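Local coordinates for surface-associated protein CshB (Streptococcus gordonii, PDB 6YZG) that is a cell-wall-anchored adhesin that probably binds host fibronectin, represented here by its non-repetitive domain 2, at residues L2-S5 and S9-N12; T26-I29 and Y33-T36; D126-A129 and K134-A137. All coordinates share one frame; numbering follows the deposited sequence.

How the contacts relate
The three contacts follow one another along the chain, all within non-repetitive domain 2, and all reach a single antiparallel sheet. Contact 1 sits at the short strand 10-11, contact 2 is the hairpin of strands 24-30 and 33-41, and contact 3 the hairpin of strands 119-131 and 134-144. Centre to centre, contacts 1 and 2 are about 10 Å apart, 2 and 3 about 9 Å, and 1 and 3, which do not touch, about 17 Å. Probable hydrogen bonds link the neighbours, Ser9 O to Thr26 N and Thr36 N to Glu128 O, both 2.9 Å. Each contact also meets the second subunit, so this sheet contributes to the dimer interface.

Contact 1: residues L2-S5 and S9-N12; sequences LDFS and SWKN
Phe4 and Trp10 both carry CG opposite their own carbonyl carbon (chi1 -67° and -64°), which brings the indole up to the Phe4 backbone and the two rings together. The contact closes a turn ahead of the short strand 10-11, and within that turn Asp3 forms an Asx turn. Its OD1 accepts the backbone N of Ser5 at 2.9 Å, from above the carboxylate plane, and also Ser5 OG at 2.6 Å, through its syn lone pair. Two bonds thus converge on this one oxygen and tie residues 3 to 5 into a compact turn around Phe4. Trp10 NE1 gives its N-H to Phe4 O at 2.8 Å, almost straight at 173°, with the oxygen lying practically in the indole plane. The bond satisfies two buried polar atoms and sets how the indole is turned. Beside it, Phe4 CD1 lies 3.6 Å from Trp10 CZ2, and the rings meet obliquely. Leu2 CB lies over one face of the Phe4 ring, while Phe25 of strand 24-30 meets both aromatic rings edge-to-face. Met258 of the second subunit packs on Phe4, so the cluster is in touch with that subunit through Phe4. A water also links the two segments, donating to Asp3 O at 2.9 Å and to Ser9 OG at 3.0 Å; Ser9 OG is also bonded to Asp6 OD2.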
loop_
_atom_site.group_PDB
_atom_site.type_symbol
_atom_site.label_atom_id
_atom_site.label_comp_id
_atom_site.label_asym_id
_atom_site.label_seq_id
_atom_site.Cartn_x
_atom_site.Cartn_y
_atom_site.Cartn_z
ATOM N N LEU A 2 -18.337 -15.618 -3.721
ATOM C CA LEU A 2 -19.757 -15.193 -3.589
ATOM C C LEU A 2 -19.927 -13.751 -3.995
ATOM O O LEU A 2 -19.155 -12.867 -3.614
ATOM C CB LEU A 2 -20.224 -15.400 -2.162
ATOM C CG LEU A 2 -20.251 -16.847 -1.663
ATOM C CD1 LEU A 2 -20.683 -16.909 -0.236
ATOM C CD2 LEU A 2 -21.104 -17.753 -2.554
ATOM N N ASP A 3 -21.028 -13.511 -4.730
ATOM C CA ASP A 3 -21.487 -12.173 -5.141
ATOM C C ASP A 3 -22.436 -11.643 -4.094
ATOM O O ASP A 3 -23.642 -11.910 -4.101
ATOM C CB ASP A 3 -22.144 -12.204 -6.529
ATOM C CG ASP A 3 -22.598 -10.834 -6.986
ATOM O OD1 ASP A 3 -22.456 -9.886 -6.274
ATOM O OD2 ASP A 3 -23.172 -10.775 -8.144
ATOM N N PHE A 4 -21.896 -10.915 -3.127
ATOM C CA PHE A 4 -22.707 -10.358 -2.059
ATOM C C PHE A 4 -23.561 -9.202 -2.524
ATOM O O PHE A 4 -24.455 -8.748 -1.733
ATOM C CB PHE A 4 -21.785 -9.956 -0.919
ATOM C CG PHE A 4 -21.097 -11.104 -0.225
ATOM C CD1 PHE A 4 -21.871 -12.131 0.359
ATOM C CD2 PHE A 4 -19.709 -11.195 -0.141
ATOM C CE1 PHE A 4 -21.253 -13.191 1.033
ATOM C CE2 PHE A 4 -19.128 -12.290 0.480
ATOM C CZ PHE A 4 -19.889 -13.246 1.089
ATOM N N SER A 5 -23.389 -8.726 -3.744
ATOM C CA SER A 5 -24.179 -7.571 -4.254
ATOM C C SER A 5 -25.541 -8.046 -4.754
ATOM O O SER A 5 -26.370 -7.147 -5.072
ATOM C CB SER A 5 -23.447 -6.818 -5.358
ATOM O OG SER A 5 -23.552 -7.522 -6.604
ATOM N N SER A 9 -30.302 -12.579 -2.993
ATOM C CA SER A 9 -29.627 -13.672 -2.254
ATOM C C SER A 9 -29.782 -13.453 -0.733
ATOM O O SER A 9 -29.561 -14.418 0.016
ATOM C CB SER A 9 -28.176 -13.766 -2.567
ATOM O OG SER A 9 -27.941 -14.109 -3.925
ATOM N N TRP A 10 -30.135 -12.269 -0.282
ATOM C CA TRP A 10 -30.246 -11.903 1.126
ATOM C C TRP A 10 -31.673 -11.989 1.631
ATOM O O TRP A 10 -32.602 -11.549 0.894
ATOM C CB TRP A 10 -29.712 -10.503 1.375
ATOM C CG TRP A 10 -28.243 -10.360 1.093
ATOM C CD1 TRP A 10 -27.653 -9.839 -0.022
ATOM C CD2 TRP A 10 -27.187 -10.666 2.005
ATOM N NE1 TRP A 10 -26.282 -9.844 0.136
ATOM C CE2 TRP A 10 -25.961 -10.328 1.357
ATOM C CE3 TRP A 10 -27.148 -11.210 3.272
ATOM C CZ2 TRP A 10 -24.717 -10.574 1.978
ATOM C CZ3 TRP A 10 -25.940 -11.447 3.886
ATOM C CH2 TRP A 10 -24.735 -11.123 3.252
ATOM N N LYS A 11 -31.823 -12.476 2.826
ATOM C CA LYS A 11 -33.125 -12.413 3.565
ATOM C C LYS A 11 -32.891 -11.931 4.971
ATOM O O LYS A 11 -31.823 -12.180 5.569
ATOM C CB LYS A 11 -33.846 -13.755 3.642
ATOM C CG LYS A 11 -34.175 -14.336 2.311
ATOM C CD LYS A 11 -35.392 -13.616 1.707
ATOM C CE LYS A 11 -35.878 -14.304 0.441
ATOM N NZ LYS A 11 -34.814 -14.228 -0.604
ATOM N N ASN A 12 -33.930 -11.291 5.547
ATOM C CA ASN A 12 -33.933 -10.942 6.966
ATOM C C ASN A 12 -32.805 -9.959 7.289
ATOM O O ASN A 12 -32.155 -10.109 8.332
ATOM C CB ASN A 12 -33.869 -12.177 7.857
ATOM C CG ASN A 12 -34.281 -11.923 9.290
ATOM O OD1 ASN A 12 -35.020 -10.968 9.526
ATOM N ND2 ASN A 12 -33.752 -12.695 10.207
HETATM O O HOH W 1 -25.225 -14.077 -5.089
#

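Contact 2: residues T26-I29 and Y33-T36; sequences TKEI and YVVT
Ile29 and Tyr33 lie side by side and point the same way, with Ile29 CD1 3.6 Å from Tyr33 CD1 and oblique to the ring. Ile29 reaches it because its CG1 stands between the backbone N and the carbonyl carbon (chi1 63°), leaving CG2 for a second neighbour. That neighbour is Val35, whose side chain runs at about a right angle to Ile29, the two CG2 atoms 3.8 Å apart. Val35 CG1 in turn lies at the edge of the Tyr33 ring, in its plane, so the three side chains form one apolar patch. The other face of this beta hairpin is more polar. There Thr26 and Thr36 stand alongside each other, Thr26 CG2 3.7 Å from Thr36 OG1, and Thr26 CG2 also touches Val34 CG1. Glu28 crosses Val34 at a slant, its extended chain resting CG 4.1 Å from Val34 CG2, while its OE2 is held by Gly32 N in the turn. The backbones lock the register: Lys27 and Val35 form an antiparallel hydrogen-bonded pair, Lys27 N to Val35 O at 3.0 Å and Val35 N to Lys27 O at 2.9 Å. Nearer the turn Ile29 N reaches Tyr33 O at 2.9 Å, a more bent bond (131°). Val264, Val267 and Phe262 of the second subunit pack on Ile29, Tyr33 and Val35. Within the sheet, strand 10-11 flanks the hairpin, with the Ser9 backbone just before it bonded to Thr26, and strand 119-131 flanks it through bonds to Val34 and Thr36.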
loop_
_atom_site.group_PDB
_atom_site.type_symbol
_atom_site.label_atom_id
_atom_site.label_comp_id
_atom_site.label_asym_id
_atom_site.label_seq_id
_atom_site.Cartn_x
_atom_site.Cartn_y
_atom_site.Cartn_z
ATOM N N THR A 26 -28.098 -16.875 0.562
ATOM C CA THR A 26 -28.256 -18.188 -0.037
ATOM C C THR A 26 -27.980 -18.120 -1.544
ATOM O O THR A 26 -28.447 -17.209 -2.215
ATOM C CB THR A 26 -29.712 -18.654 0.165
ATOM O OG1 THR A 26 -30.140 -18.522 1.527
ATOM C CG2 THR A 26 -29.815 -20.088 -0.300
ATOM N N LYS A 27 -27.175 -19.031 -2.056
ATOM C CA LYS A 27 -26.810 -19.028 -3.480
ATOM C C LYS A 27 -26.633 -20.479 -3.928
ATOM O O LYS A 27 -25.884 -21.256 -3.316
ATOM C CB LYS A 27 -25.536 -18.221 -3.735
ATOM C CG LYS A 27 -25.043 -18.234 -5.193
ATOM C CD LYS A 27 -25.929 -17.508 -6.141
ATOM C CE LYS A 27 -25.385 -17.600 -7.566
ATOM N NZ LYS A 27 -26.188 -16.829 -8.542
ATOM N N GLU A 28 -27.240 -20.803 -5.076
ATOM C CA GLU A 28 -26.905 -22.031 -5.784
ATOM C C GLU A 28 -25.691 -21.749 -6.652
ATOM O O GLU A 28 -25.805 -21.127 -7.707
ATOM C CB GLU A 28 -28.122 -22.504 -6.600
ATOM C CG GLU A 28 -27.981 -23.899 -7.188
ATOM C CD GLU A 28 -29.243 -24.420 -7.867
ATOM O OE1 GLU A 28 -30.317 -23.712 -7.877
ATOM O OE2 GLU A 28 -29.105 -25.526 -8.450
ATOM N N ILE A 29 -24.529 -22.102 -6.146
ATOM C CA ILE A 29 -23.232 -21.681 -6.744
ATOM C C ILE A 29 -22.863 -22.502 -7.968
ATOM O O ILE A 29 -21.990 -22.048 -8.732
ATOM C CB ILE A 29 -22.117 -21.694 -5.692
ATOM C CG1 ILE A 29 -21.907 -23.106 -5.165
ATOM C CG2 ILE A 29 -22.418 -20.659 -4.636
ATOM C CD1 ILE A 29 -20.672 -23.250 -4.285
ATOM N N TYR A 33 -25.918 -27.332 -6.154
ATOM C CA TYR A 33 -25.020 -27.083 -4.976
ATOM C C TYR A 33 -25.435 -25.735 -4.362
ATOM O O TYR A 33 -25.187 -24.698 -4.993
ATOM C CB TYR A 33 -23.577 -27.159 -5.405
ATOM C CG TYR A 33 -22.589 -27.345 -4.280
ATOM C CD1 TYR A 33 -22.325 -26.335 -3.378
ATOM C CD2 TYR A 33 -21.923 -28.527 -4.116
ATOM C CE1 TYR A 33 -21.446 -26.515 -2.319
ATOM C CE2 TYR A 33 -21.054 -28.733 -3.058
ATOM C CZ TYR A 33 -20.818 -27.711 -2.154
ATOM O OH TYR A 33 -19.960 -27.869 -1.101
ATOM N N VAL A 34 -26.049 -25.798 -3.177
ATOM C CA VAL A 34 -26.650 -24.627 -2.515
ATOM C C VAL A 34 -25.853 -24.339 -1.242
ATOM O O VAL A 34 -25.720 -25.240 -0.387
ATOM C CB VAL A 34 -28.138 -24.800 -2.168
ATOM C CG1 VAL A 34 -28.618 -23.512 -1.477
ATOM C CG2 VAL A 34 -28.933 -25.120 -3.434
ATOM N N VAL A 35 -25.408 -23.101 -1.124
ATOM C CA VAL A 35 -24.756 -22.660 0.125
ATOM C C VAL A 35 -25.650 -21.655 0.817
ATOM O O VAL A 35 -26.262 -20.770 0.197
ATOM C CB VAL A 35 -23.373 -22.067 -0.163
ATOM C CG1 VAL A 35 -22.425 -23.073 -0.764
ATOM C CG2 VAL A 35 -23.413 -20.835 -0.991
ATOM N N THR A 36 -25.738 -21.825 2.129
ATOM C CA THR A 36 -26.542 -20.912 2.944
ATOM C C THR A 36 -25.647 -20.417 4.056
ATOM O O THR A 36 -25.110 -21.268 4.831
ATOM C CB THR A 36 -27.773 -21.581 3.540
ATOM O OG1 THR A 36 -28.574 -22.163 2.477
ATOM C CG2 THR A 36 -28.599 -20.597 4.318
#

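Contact 3: residues D126-A129 and K134-A137; sequences DIEA and KRVA
Ala129 O receives the backbone N-H of Val136 at 3.0 Å, nearly straight at 165°, and a weaker CA-H contact from Arg135 also converges on it. The bond lies near the turn of the antiparallel hairpin of strands 119-131 and 134-144, whose short segments here run 122° apart in direction. The return bond is absent: Ala129 N lies 4.4 Å from Val136 O, and a water stands between them. It accepts from Ala129 N at 2.9 Å and lies 2.8 Å from Val136 O, to which it can donate, while Arg135 NE gives it a further weak bond. On the face that carries Ala129 and Val136, Ala129 CB packs 3.9 Å from Val136 CG2, and Tyr33 of strand 33-41 touches both residues. Arg135 places CG opposite its backbone N (chi1 -175°) and keeps an extended chain as far as NE, which carries the guanidinium back along strand 126-129 to the level of Ile127. There, two more waters mediate. One donates to Ile127 O at 2.9 Å and takes only a weak bond from Arg135 NH2; the other accepts from NH2 at 2.9 Å and reaches Ile127 O weakly. Glu128 CB and CG lie over one guanidinium face. Glu128 OE1 stays 4.4 Å from Arg135 NH1 and well out of the guanidinium plane, so these charges are near without a salt bridge. Asp126 pairs with a strand of the second subunit, continuing the sheet across the interface, and Ser244 of that subunit packs on Arg135. Between these two segments one direct hydrogen bond is thus supplemented by three waters, some of their bonds weak; the waters meet Ala129 N and Ile127 O, which make no direct hydrogen bond to 134-137, and Glu128 probably adds a modest electrostatic pull on Arg135.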
loop_
_atom_site.group_PDB
_atom_site.type_symbol
_atom_site.label_atom_id
_atom_site.label_comp_id
_atom_site.label_asym_id
_atom_site.label_seq_id
_atom_site.Cartn_x
_atom_site.Cartn_y
_atom_site.Cartn_z
ATOM N N ASP A 126 -22.813 -19.189 10.375
ATOM C CA ASP A 126 -23.084 -20.638 10.329
ATOM C C ASP A 126 -23.137 -20.933 8.824
ATOM O O ASP A 126 -23.703 -20.154 8.087
ATOM C CB ASP A 126 -24.381 -20.998 11.061
ATOM C CG ASP A 126 -24.261 -21.122 12.581
ATOM O OD1 ASP A 126 -23.330 -21.726 13.051
ATOM O OD2 ASP A 126 -25.110 -20.586 13.276
ATOM N N ILE A 127 -22.510 -22.004 8.413
ATOM C CA ILE A 127 -22.457 -22.365 6.975
ATOM C C ILE A 127 -23.094 -23.730 6.785
ATOM O O ILE A 127 -22.786 -24.604 7.545
ATOM C CB ILE A 127 -21.001 -22.455 6.495
ATOM C CG1 ILE A 127 -20.277 -21.120 6.591
ATOM C CG2 ILE A 127 -20.925 -23.037 5.093
ATOM C CD1 ILE A 127 -18.803 -21.375 6.486
ATOM N N GLU A 128 -23.904 -23.849 5.750
ATOM C CA GLU A 128 -24.488 -25.144 5.353
ATOM C C GLU A 128 -24.372 -25.255 3.836
ATOM O O GLU A 128 -24.647 -24.310 3.150
ATOM C CB GLU A 128 -25.948 -25.171 5.764
ATOM C CG GLU A 128 -26.804 -26.249 5.139
ATOM C CD GLU A 128 -28.231 -25.854 5.472
ATOM O OE1 GLU A 128 -28.504 -25.750 6.667
ATOM O OE2 GLU A 128 -28.978 -25.491 4.564
ATOM N N ALA A 129 -23.877 -26.383 3.382
ATOM C CA ALA A 129 -23.823 -26.664 1.945
ATOM C C ALA A 129 -24.637 -27.914 1.693
ATOM O O ALA A 129 -24.527 -28.877 2.459
ATOM C CB ALA A 129 -22.415 -26.888 1.485
ATOM N N LYS A 134 -28.781 -33.004 -0.114
ATOM C CA LYS A 134 -28.052 -33.721 0.982
ATOM C C LYS A 134 -26.945 -32.785 1.505
ATOM O O LYS A 134 -26.183 -32.295 0.690
ATOM C CB LYS A 134 -27.468 -35.028 0.470
ATOM C CG LYS A 134 -28.566 -36.026 0.054
ATOM C CD LYS A 134 -28.036 -37.357 -0.366
ATOM C CE LYS A 134 -29.136 -38.309 -0.805
ATOM N NZ LYS A 134 -28.553 -39.587 -1.287
ATOM N N ARG A 135 -26.797 -32.748 2.817
ATOM C CA ARG A 135 -25.731 -31.931 3.422
ATOM C C ARG A 135 -24.373 -32.500 3.022
ATOM O O ARG A 135 -24.181 -33.692 3.018
ATOM C CB ARG A 135 -25.933 -31.795 4.932
ATOM C CG ARG A 135 -24.922 -30.857 5.580
ATOM C CD ARG A 135 -25.452 -30.161 6.812
ATOM N NE ARG A 135 -24.351 -29.380 7.339
ATOM C CZ ARG A 135 -24.417 -28.464 8.273
ATOM N NH1 ARG A 135 -25.569 -28.221 8.876
ATOM N NH2 ARG A 135 -23.309 -27.843 8.635
ATOM N N VAL A 136 -23.448 -31.611 2.721
ATOM C CA VAL A 136 -22.070 -32.008 2.354
ATOM C C VAL A 136 -21.080 -31.090 3.093
ATOM O O VAL A 136 -21.413 -30.004 3.444
ATOM C CB VAL A 136 -21.833 -31.965 0.828
ATOM C CG1 VAL A 136 -22.598 -33.043 0.062
ATOM C CG2 VAL A 136 -22.086 -30.591 0.228
ATOM N N ALA A 137 -19.884 -31.605 3.270
ATOM C CA ALA A 137 -18.794 -30.798 3.874
ATOM C C ALA A 137 -18.346 -29.813 2.810
ATOM O O ALA A 137 -17.830 -30.213 1.779
ATOM C CB ALA A 137 -17.651 -31.673 4.312
HETATM O O HOH W 2 -20.827 -27.416 7.141
HETATM O O HOH W 3 -24.306 -24.919 10.013
HETATM O O HOH W 4 -22.649 -28.256 5.189
#